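Local coordinates for protein putative histidinol-phosphate aminotransferase (Burkholderia pseudomallei, PDB 3P1T) that probably transfers the amino group of L-histidinol phosphate to 2-oxoglutarate with the help of pyridoxal 5'-phosphate, a step of histidine biosynthesis, at residues R258-A262 and S275-V280. Sequence-based numbering, arbitrary orientation.
Sequences RRRVA and SEANFV. With EDO (1,2-ethanediol), chain G; SO4 (sulfate ion), chain E.
Arg258 and Ala262, one helical turn apart, face the start of a strand, the CA of Arg258 6.9 Å from that of Phe279 and the CA of Ala262 7.1 Å from that of Val280. Arg258 bridges the gap: with CG anti to the backbone N (chi1 -172°) its chain runs straight out from the helix and bends only at chi3, which lays the guanidinium over the loop 275-278. There NH1 gives a bond to Ala277 O (2.6 Å) that lies almost exactly in the guanidinium plane, though tilted 33° from the carbonyl's own plane; Tyr176 O is a second acceptor for NH1. One face of the group rests on Ser275 O, 3.3 Å from CZ, without a hydrogen bond. At the edge, NH2 reaches Glu276 OE2 through a water, 2.8 Å from NH2; that carboxylate oxygen also bonds Ser178 OG. Ser275 OG closes an ST turn by accepting from Ala277 N and donates to Phe279 O (2.7 Å), tying loop to strand. Nearer the helix, Val280 sets CG1 against Arg258 CG (3.9 Å) and, more loosely, Ala262 CB, while its CG2 approaches Val261 CG1. Ethanediol and sulfate, both probably from the crystallisation liquor, lie alongside: the diol bonds Ser275 O weakly, and Arg259, also salt-bridged to Asp263, holds the sulfate through NH1 and NH2. In the smaller domain, helix 244-267 thus packs on edge strand 279-283, which pairs antiparallel with 312-316, while Val261 also touches Asn323 of helix 320-333 and Arg260 forms a salt bridge with Asp324 there.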
ATOM      1  N   ARG A 258      22.598   3.503  23.668  1.00 44.19           N
ATOM      2  CA  ARG A 258      23.173   2.237  23.169  1.00 43.21           C
ATOM      3  C   ARG A 258      24.533   1.977  23.862  1.00 49.84           C
ATOM      4  O   ARG A 258      24.815   0.857  24.297  1.00 50.15           O
ATOM      5  CB  ARG A 258      23.326   2.268  21.640  1.00 40.30           C
ATOM      6  CG  ARG A 258      23.737   0.938  21.004  1.00 45.61           C
ATOM      7  CD  ARG A 258      23.870   1.056  19.488  1.00 42.22           C
ATOM      8  NE  ARG A 258      24.948   1.962  19.073  1.00 44.92           N
ATOM      9  CZ  ARG A 258      25.063   2.505  17.861  1.00 56.93           C
ATOM     10  NH1 ARG A 258      24.152   2.270  16.931  1.00 52.44           N
ATOM     11  NH2 ARG A 258      26.073   3.317  17.586  1.00 41.57           N
ATOM     12  N   ARG A 259      25.336   3.037  24.020  1.00 47.10           N
ATOM     13  CA  ARG A 259      26.624   2.961  24.683  1.00 47.62           C
ATOM     14  C   ARG A 259      26.405   2.615  26.174  1.00 53.54           C
ATOM     15  O   ARG A 259      27.055   1.685  26.673  1.00 54.23           O
ATOM     16  CB  ARG A 259      27.395   4.281  24.484  1.00 46.89           C
ATOM     17  CG  ARG A 259      28.727   4.427  25.249  1.00 60.71           C
ATOM     18  CD  ARG A 259      29.720   3.290  25.056  1.00 75.73           C
ATOM     19  NE  ARG A 259      30.154   3.140  23.674  1.00 89.72           N
ATOM     20  CZ  ARG A 259      30.618   2.008  23.170  1.00113.26           C
ATOM     21  NH1 ARG A 259      30.675   0.912  23.920  1.00104.85           N
ATOM     22  NH2 ARG A 259      30.996   1.948  21.899  1.00107.55           N
ATOM     23  N   ARG A 260      25.450   3.303  26.848  1.00 49.63           N
ATOM     24  CA  ARG A 260      25.099   3.063  28.252  1.00 49.50           C
ATOM     25  C   ARG A 260      24.659   1.606  28.462  1.00 53.38           C
ATOM     26  O   ARG A 260      25.232   0.926  29.307  1.00 54.46           O
ATOM     27  CB  ARG A 260      23.990   4.027  28.753  1.00 47.78           C
ATOM     28  CG  ARG A 260      23.410   3.610  30.121  1.00 53.15           C
ATOM     29  CD  ARG A 260      22.607   4.669  30.826  1.00 66.46           C
ATOM     30  NE  ARG A 260      21.182   4.589  30.534  1.00 71.05           N
ATOM     31  CZ  ARG A 260      20.261   4.193  31.407  1.00 78.01           C
ATOM     32  NH1 ARG A 260      20.610   3.836  32.640  1.00 55.23           N
ATOM     33  NH2 ARG A 260      18.979   4.180  31.065  1.00 60.90           N
ATOM     34  N   VAL A 261      23.656   1.137  27.698  1.00 48.45           N
ATOM     35  CA  VAL A 261      23.085  -0.202  27.841  1.00 47.85           C
ATOM     36  C   VAL A 261      24.172  -1.276  27.572  1.00 52.31           C
ATOM     37  O   VAL A 261      24.308  -2.181  28.400  1.00 52.03           O
ATOM     38  CB  VAL A 261      21.838  -0.383  26.933  1.00 49.86           C
ATOM     39  CG1 VAL A 261      21.367  -1.832  26.900  1.00 49.04           C
ATOM     40  CG2 VAL A 261      20.707   0.508  27.416  1.00 49.64           C
ATOM     41  N   ALA A 262      24.965  -1.142  26.476  1.00 49.22           N
ATOM     42  CA  ALA A 262      26.027  -2.091  26.143  1.00 50.06           C
ATOM     43  C   ALA A 262      27.086  -2.179  27.276  1.00 59.54           C
ATOM     44  O   ALA A 262      27.414  -3.286  27.716  1.00 61.34           O
ATOM     45  CB  ALA A 262      26.692  -1.706  24.828  1.00 50.19           C
ATOM     46  N   SER A 275      27.212  -2.815  17.873  1.00 46.30           N
ATOM     47  CA  SER A 275      26.051  -2.493  17.053  1.00 43.29           C
ATOM     48  C   SER A 275      26.194  -1.164  16.398  1.00 47.16           C
ATOM     49  O   SER A 275      26.698  -0.219  17.019  1.00 48.20           O
ATOM     50  CB  SER A 275      24.768  -2.492  17.880  1.00 43.29           C
ATOM     51  OG  SER A 275      23.641  -2.210  17.058  1.00 42.89           O
ATOM     52  N   GLU A 276      25.670  -1.073  15.160  1.00 40.98           N
ATOM     53  CA  GLU A 276      25.607   0.140  14.352  1.00 39.01           C
ATOM     54  C   GLU A 276      24.147   0.545  14.144  1.00 41.16           C
ATOM     55  O   GLU A 276      23.867   1.480  13.412  1.00 40.41           O
ATOM     56  CB  GLU A 276      26.319  -0.088  13.019  1.00 39.82           C
ATOM     57  CG  GLU A 276      27.827  -0.076  13.115  1.00 44.88           C
ATOM     58  CD  GLU A 276      28.377   1.327  13.153  1.00 72.64           C
ATOM     59  OE1 GLU A 276      28.590   1.899  12.061  1.00 73.92           O
ATOM     60  OE2 GLU A 276      28.563   1.870  14.267  1.00 74.73           O
ATOM     61  N   ALA A 277      23.217  -0.153  14.799  1.00 38.49           N
ATOM     62  CA  ALA A 277      21.775   0.110  14.691  1.00 37.99           C
ATOM     63  C   ALA A 277      21.212   0.582  16.051  1.00 42.76           C
ATOM     64  O   ALA A 277      22.003   0.852  16.941  1.00 43.93           O
ATOM     65  CB  ALA A 277      21.067  -1.138  14.212  1.00 37.62           C
ATOM     66  N   ASN A 278      19.873   0.681  16.215  1.00 37.46           N
ATOM     67  CA  ASN A 278      19.221   1.165  17.442  1.00 37.38           C
ATOM     68  C   ASN A 278      18.881   0.022  18.426  1.00 42.29           C
ATOM     69  O   ASN A 278      17.896   0.102  19.163  1.00 43.02           O
ATOM     70  CB  ASN A 278      17.932   1.932  17.077  1.00 36.83           C
ATOM     71  CG  ASN A 278      16.928   1.175  16.247  1.00 55.77           C
ATOM     72  OD1 ASN A 278      17.210   0.128  15.645  1.00 48.53           O
ATOM     73  ND2 ASN A 278      15.743   1.730  16.148  1.00 50.83           N
ATOM     74  N   PHE A 279      19.718  -1.010  18.472  1.00 38.67           N
ATOM     75  CA  PHE A 279      19.505  -2.176  19.322  1.00 38.12           C
ATOM     76  C   PHE A 279      20.824  -2.846  19.622  1.00 42.94           C
ATOM     77  O   PHE A 279      21.818  -2.496  18.989  1.00 41.90           O
ATOM     78  CB  PHE A 279      18.544  -3.174  18.626  1.00 38.81           C
ATOM     79  CG  PHE A 279      19.004  -3.645  17.265  1.00 39.37           C
ATOM     80  CD1 PHE A 279      20.011  -4.596  17.142  1.00 42.94           C
ATOM     81  CD2 PHE A 279      18.444  -3.126  16.109  1.00 40.36           C
ATOM     82  CE1 PHE A 279      20.471  -4.991  15.885  1.00 43.30           C
ATOM     83  CE2 PHE A 279      18.878  -3.553  14.852  1.00 42.60           C
ATOM     84  CZ  PHE A 279      19.885  -4.482  14.748  1.00 41.16           C
ATOM     85  N   VAL A 280      20.837  -3.847  20.532  1.00 40.76           N
ATOM     86  CA  VAL A 280      22.049  -4.622  20.842  1.00 41.07           C
ATOM     87  C   VAL A 280      21.695  -6.115  20.884  1.00 45.39           C
ATOM     88  O   VAL A 280      20.630  -6.483  21.407  1.00 44.99           O
ATOM     89  CB  VAL A 280      22.791  -4.192  22.138  1.00 45.27           C
ATOM     90  CG1 VAL A 280      23.485  -2.840  21.969  1.00 44.98           C
ATOM     91  CG2 VAL A 280      21.876  -4.209  23.365  1.00 45.46           C
TER
HETATM   92  C1  EDO G 346      27.940   1.116  20.421  1.00 48.42           C
HETATM   93  O1  EDO G 346      27.469   0.150  21.382  1.00 44.73           O
HETATM   94  C2  EDO G 346      28.609   0.389  19.241  1.00 48.98           C
HETATM   95  O2  EDO G 346      28.909   1.237  18.107  1.00 51.59           O
HETATM   96  S   SO4 E 338      31.463  -1.704  21.078  1.00100.95           S
HETATM   97  O1  SO4 E 338      32.190  -2.830  20.494  1.00105.70           O
HETATM   98  O2  SO4 E 338      31.794  -0.477  20.304  1.00105.63           O
HETATM   99  O3  SO4 E 338      31.892  -1.548  22.467  1.00107.41           O
HETATM  100  O4  SO4 E 338      29.998  -1.965  21.068  1.00105.98           O
HETATM  101  O   HOH W   1      27.166   4.321  15.262  1.00 39.04           O